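PDB 6LKR: C-type lectin domain family 4, member b1 from Mus musculus, which is a C-type lectin receptor of the dendritic cell surface that carries a calcium-binding carbohydrate-recognition domain and probably takes part in recognising phosphoglycolipids from pathogens. Local coordinates for residues H61-F65 and Q125-C129; S24-W28 and C121-K126. One frame throughout, in Å; residues are numbered along the deposited sequence. Where two conformers were deposited one is given.

Contact 1 (H61-F65 and Q125-C129)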
loop_
_atom_site.group_PDB
_atom_site.type_symbol
_atom_site.label_atom_id
_atom_site.label_comp_id
_atom_site.label_asym_id
_atom_site.label_seq_id
_atom_site.Cartn_x
_atom_site.Cartn_y
_atom_site.Cartn_z
ATOM N N HIS A 61 15.720 21.530 7.849
ATOM C CA HIS A 61 16.873 22.081 7.087
ATOM C C HIS A 61 17.378 21.086 6.035
ATOM O O HIS A 61 18.321 21.459 5.321
ATOM C CB HIS A 61 18.013 22.498 8.026
ATOM C CG HIS A 61 17.590 23.492 9.053
ATOM N ND1 HIS A 61 17.016 24.702 8.712
ATOM C CD2 HIS A 61 17.629 23.450 10.402
ATOM C CE1 HIS A 61 16.724 25.368 9.811
ATOM N NE2 HIS A 61 17.090 24.623 10.858
ATOM N N ALA A 62 16.788 19.889 5.919
ATOM C CA ALA A 62 17.283 18.832 5.002
ATOM C C ALA A 62 16.174 18.368 4.049
ATOM O O ALA A 62 14.990 18.487 4.393
ATOM C CB ALA A 62 17.844 17.688 5.799
ATOM N N ALA A 63 16.569 17.871 2.877
ATOM C CA ALA A 63 15.678 17.239 1.877
ATOM C C ALA A 63 15.896 15.728 1.934
ATOM O O ALA A 63 17.035 15.293 2.169
ATOM C CB ALA A 63 15.942 17.792 0.499
ATOM N N TYR A 64 14.832 14.948 1.777
ATOM C CA TYR A 64 14.899 13.479 1.952
ATOM C C TYR A 64 14.237 12.791 0.773
ATOM O O TYR A 64 13.079 13.116 0.465
ATOM C CB TYR A 64 14.199 13.047 3.235
ATOM C CG TYR A 64 14.766 13.646 4.492
ATOM C CD1 TYR A 64 14.477 14.953 4.843
ATOM C CD2 TYR A 64 15.551 12.893 5.351
ATOM C CE1 TYR A 64 14.971 15.508 6.010
ATOM C CE2 TYR A 64 16.046 13.431 6.527
ATOM C CZ TYR A 64 15.756 14.744 6.853
ATOM O OH TYR A 64 16.209 15.299 8.008
ATOM N N PHE A 65 14.946 11.848 0.171
ATOM C CA PHE A 65 14.367 10.930 -0.835
ATOM C C PHE A 65 13.222 10.134 -0.198
ATOM O O PHE A 65 13.357 9.615 0.938
ATOM C CB PHE A 65 15.440 10.006 -1.411
ATOM C CG PHE A 65 16.254 10.612 -2.522
ATOM C CD1 PHE A 65 15.637 11.237 -3.594
ATOM C CD2 PHE A 65 17.640 10.553 -2.500
ATOM C CE1 PHE A 65 16.389 11.776 -4.625
ATOM C CE2 PHE A 65 18.391 11.111 -3.524
ATOM C CZ PHE A 65 17.762 11.718 -4.587
ATOM N N GLN A 125 20.894 13.092 -1.549
ATOM C CA GLN A 125 20.015 13.650 -0.495
ATOM C C GLN A 125 20.044 12.707 0.703
ATOM O O GLN A 125 20.612 11.592 0.593
ATOM C CB GLN A 125 18.570 13.810 -0.981
ATOM C CG GLN A 125 18.417 14.466 -2.349
ATOM C CD GLN A 125 18.748 15.941 -2.372
ATOM O OE1 GLN A 125 18.868 16.592 -1.344
ATOM N NE2 GLN A 125 18.933 16.482 -3.565
ATOM N N LYS A 126 19.431 13.136 1.797
ATOM C CA LYS A 126 19.112 12.259 2.947
ATOM C C LYS A 126 17.976 11.329 2.503
ATOM O O LYS A 126 17.553 11.420 1.338
ATOM C CB LYS A 126 18.782 13.129 4.163
ATOM C CG LYS A 126 19.864 14.150 4.502
ATOM C CD LYS A 126 19.854 14.612 5.945
ATOM C CE LYS A 126 21.100 15.384 6.330
ATOM N NZ LYS A 126 22.293 14.507 6.383
ATOM N N SER A 127 17.511 10.459 3.381
ATOM C CA SER A 127 16.419 9.524 3.040
ATOM C C SER A 127 15.698 9.110 4.312
ATOM O O SER A 127 16.196 9.417 5.407
ATOM C CB SER A 127 16.958 8.339 2.279
ATOM O OG SER A 127 18.043 7.746 2.975
ATOM N N VAL A 128 14.554 8.453 4.139
ATOM C CA VAL A 128 13.739 7.859 5.240
ATOM C C VAL A 128 13.274 6.477 4.776
ATOM O O VAL A 128 12.804 6.381 3.623
ATOM C CB VAL A 128 12.529 8.736 5.621
ATOM C CG1 VAL A 128 12.150 8.539 7.081
ATOM C CG2 VAL A 128 12.750 10.208 5.326
ATOM N N CYS A 129 13.425 5.469 5.624
ATOM C CA CYS A 129 13.079 4.060 5.334
ATOM C C CYS A 129 11.858 3.668 6.155
ATOM O O CYS A 129 11.629 4.254 7.238
ATOM C CB CYS A 129 14.214 3.100 5.667
ATOM S SG CYS A 129 15.802 3.492 4.885
#
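The ring of F65 and the side chain of Q125 form the close-packed end of this contact. Q125 CG lies over one face of the ring, 3.8 Å from its centroid and 22° off the ring normal, a CH-pi contact displaced toward the rim. The glutamine chain bends at chi2 and its amide stands nearly upright to the ring, the two planes 81° apart, with OE1 turned back to A63 CB. Beside this pair the backbones join: F65 N donates to K126 O over 2.9 Å, and Y64 CA adds a CA-H...O contact to the same oxygen.

Bridges Y64-K126 and F65-S127 are parallel, the pairing that joins strands 64-70 and 126-132 within the sheet of the C-type lectin domain. As bridge partners, Y64 and K126 put their side chains on one face of that sheet, F65 and S127 on the other. On the tyrosine face K126 CB lies 3.5 Å from Y64 CD2, S127 O meets the ring edge near its plane, and V128 CG2 packs against Y64 CB at 3.8 Å; the phenol OH is held by D59 N.

Toward A62 the contact thins. The bond from K126 N to A63 O is long, 3.2 Å, and weak, bent to 134° at the hydrogen. Past it the methylene chain of K126, an exposed residue, passes the tyrosine ring at a slant, CD reaching A62 CB at 3.7 Å before the ammonium group turns off to S24 O.

Contact 2 (S24-W28 and C121-K126); sequences SSASW and CNLKQK
W28 CB and C121 CB meet 4.3 Å apart. The backbone beside them makes the straightest of the three backbone bonds: W28 N points at C121 O over 3.0 Å, with 175° at the hydrogen. With CG anti to the backbone N, chi1 -172° sends the indole away from the 121-126 loop, and the side chain meets that loop through CB. S27 comes to the same carbonyl with its CB, 3.6 Å from C121 O, and keeps OG for K30 N as the N-cap of helix 28-37.

Further along, K124 lies across the opposing backbone. Its CB sits 3.5 Å from S25 OG, and its CG passes near the A26-S27 peptide before the amine end leads away. A26 and Q125 both turn their side chains from each other's segment, which leaves their backbones to meet as a single antiparallel hydrogen-bonded pair. A26 N reaches Q125 O at 3.0 Å and Q125 N reaches A26 O at 2.9 Å. S25 CA and K124 CA add CA-H...O contacts to these two carbonyls. At the far end K126 bends at chi4 (-70°), bringing NZ onto a lone pair of S24 O at 2.8 Å, in the carbonyl plane.

The contact joins the lead-in to helix 28-37 to the link between strands 113-119 and 126-132. C121 is tied by its disulfide to C103, at the start of strand 103-109, and the indole of W28 enters the interior, giving NE1 to I66 O of strand 64-70 and meeting F65 edge-to-face.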
loop_
_atom_site.group_PDB
_atom_site.type_symbol
_atom_site.label_atom_id
_atom_site.label_comp_id
_atom_site.label_asym_id
_atom_site.label_seq_id
_atom_site.Cartn_x
_atom_site.Cartn_y
_atom_site.Cartn_z
ATOM N N SER A 24 25.796 10.498 5.153
ATOM C CA SER A 24 25.235 11.861 5.324
ATOM C C SER A 24 24.295 12.166 4.152
ATOM O O SER A 24 23.327 12.911 4.373
ATOM C CB SER A 24 26.334 12.892 5.455
ATOM O OG SER A 24 27.350 12.677 4.486
ATOM N N SER A 25 24.570 11.597 2.967
ATOM C CA SER A 25 23.719 11.735 1.754
ATOM C C SER A 25 24.114 10.679 0.717
ATOM O O SER A 25 25.233 10.164 0.802
ATOM C CB SER A 25 23.818 13.121 1.176
ATOM O OG SER A 25 25.078 13.312 0.557
ATOM N N ALA A 26 23.213 10.390 -0.222
ATOM C CA ALA A 26 23.421 9.388 -1.287
ATOM C C ALA A 26 22.386 9.593 -2.390
ATOM O O ALA A 26 21.358 10.242 -2.130
ATOM C CB ALA A 26 23.329 8.000 -0.704
ATOM N N SER A 27 22.664 9.043 -3.571
ATOM C CA SER A 27 21.743 8.986 -4.731
ATOM C C SER A 27 20.468 8.240 -4.333
ATOM O O SER A 27 20.471 7.546 -3.300
ATOM C CB SER A 27 22.406 8.318 -5.906
ATOM O OG SER A 27 22.478 6.914 -5.692
ATOM N N TRP A 28 19.423 8.342 -5.147
ATOM C CA TRP A 28 18.141 7.646 -4.890
ATOM C C TRP A 28 18.392 6.131 -4.869
ATOM O O TRP A 28 17.933 5.469 -3.922
ATOM C CB TRP A 28 17.088 8.060 -5.922
ATOM C CG TRP A 28 15.714 7.553 -5.616
ATOM C CD1 TRP A 28 14.733 8.189 -4.907
ATOM C CD2 TRP A 28 15.166 6.286 -6.015
ATOM N NE1 TRP A 28 13.616 7.401 -4.840
ATOM C CE2 TRP A 28 13.851 6.229 -5.506
ATOM C CE3 TRP A 28 15.653 5.206 -6.757
ATOM C CZ2 TRP A 28 13.021 5.131 -5.723
ATOM C CZ3 TRP A 28 14.837 4.116 -6.960
ATOM C CH2 TRP A 28 13.535 4.087 -6.460
ATOM N N CYS A 121 17.642 11.819 -9.972
ATOM C CA CYS A 121 17.925 10.606 -9.172
ATOM C C CYS A 121 19.397 10.575 -8.739
ATOM O O CYS A 121 19.694 9.921 -7.726
ATOM C CB CYS A 121 17.545 9.377 -9.979
ATOM S SG CYS A 121 15.766 9.327 -10.325
ATOM N N ASN A 122 20.270 11.288 -9.452
ATOM C CA ASN A 122 21.741 11.264 -9.239
ATOM C C ASN A 122 22.161 12.274 -8.172
ATOM O O ASN A 122 23.280 12.131 -7.675
ATOM C CB ASN A 122 22.496 11.527 -10.540
ATOM C CG ASN A 122 22.164 10.496 -11.591
ATOM O OD1 ASN A 122 22.157 9.301 -11.302
ATOM N ND2 ASN A 122 21.853 10.949 -12.795
ATOM N N LEU A 123 21.327 13.264 -7.845
ATOM C CA LEU A 123 21.627 14.232 -6.759
ATOM C C LEU A 123 21.617 13.473 -5.435
ATOM O O LEU A 123 20.787 12.557 -5.283
ATOM C CB LEU A 123 20.603 15.368 -6.753
ATOM C CG LEU A 123 20.615 16.277 -7.981
ATOM C CD1 LEU A 123 19.602 17.403 -7.816
ATOM C CD2 LEU A 123 22.008 16.841 -8.240
ATOM N N LYS A 124 22.549 13.794 -4.544
ATOM C CA LYS A 124 22.667 13.125 -3.227
ATOM C C LYS A 124 21.736 13.844 -2.253
ATOM O O LYS A 124 21.774 15.088 -2.192
ATOM C CB LYS A 124 24.129 13.102 -2.768
ATOM C CG LYS A 124 25.049 12.296 -3.679
ATOM C CD LYS A 124 26.520 12.650 -3.567
ATOM C CE LYS A 124 27.313 11.684 -2.712
ATOM N NZ LYS A 124 28.701 11.536 -3.214
ATOM N N GLN A 125 20.894 13.092 -1.549
ATOM C CA GLN A 125 20.015 13.650 -0.495
ATOM C C GLN A 125 20.044 12.707 0.703
ATOM O O GLN A 125 20.612 11.592 0.593
ATOM C CB GLN A 125 18.570 13.810 -0.981
ATOM C CG GLN A 125 18.417 14.466 -2.349
ATOM C CD GLN A 125 18.748 15.941 -2.372
ATOM O OE1 GLN A 125 18.868 16.592 -1.344
ATOM N NE2 GLN A 125 18.933 16.482 -3.565
ATOM N N LYS A 126 19.431 13.136 1.797
ATOM C CA LYS A 126 19.112 12.259 2.947
ATOM C C LYS A 126 17.976 11.329 2.503
ATOM O O LYS A 126 17.553 11.420 1.338
ATOM C CB LYS A 126 18.782 13.129 4.163
ATOM C CG LYS A 126 19.864 14.150 4.502
ATOM C CD LYS A 126 19.854 14.612 5.945
ATOM C CE LYS A 126 21.100 15.384 6.330
ATOM N NZ LYS A 126 22.293 14.507 6.383
#

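Overall arrangement
From the N terminus the chain passes strand 15-18 and reaches 24-28, the first half of contact 2, just ahead of helix 28-37. It then runs through helix 48-56 to 61-65, the first half of contact 1. After strands 64-70, 103-109 and 113-119 it returns at 121-126, closing the longer loop, and by 125-129 has closed the shorter one. The shorter loop starts within the longer and both end on the same stretch, sharing Q125 and K126; the centres of the two contacts are about 8 Å apart. F65 packs against contact 2, its CZ 3.2 Å from L123 O. Together the contacts join the start of helix 28-37, strand 64-70 and strand 126-132.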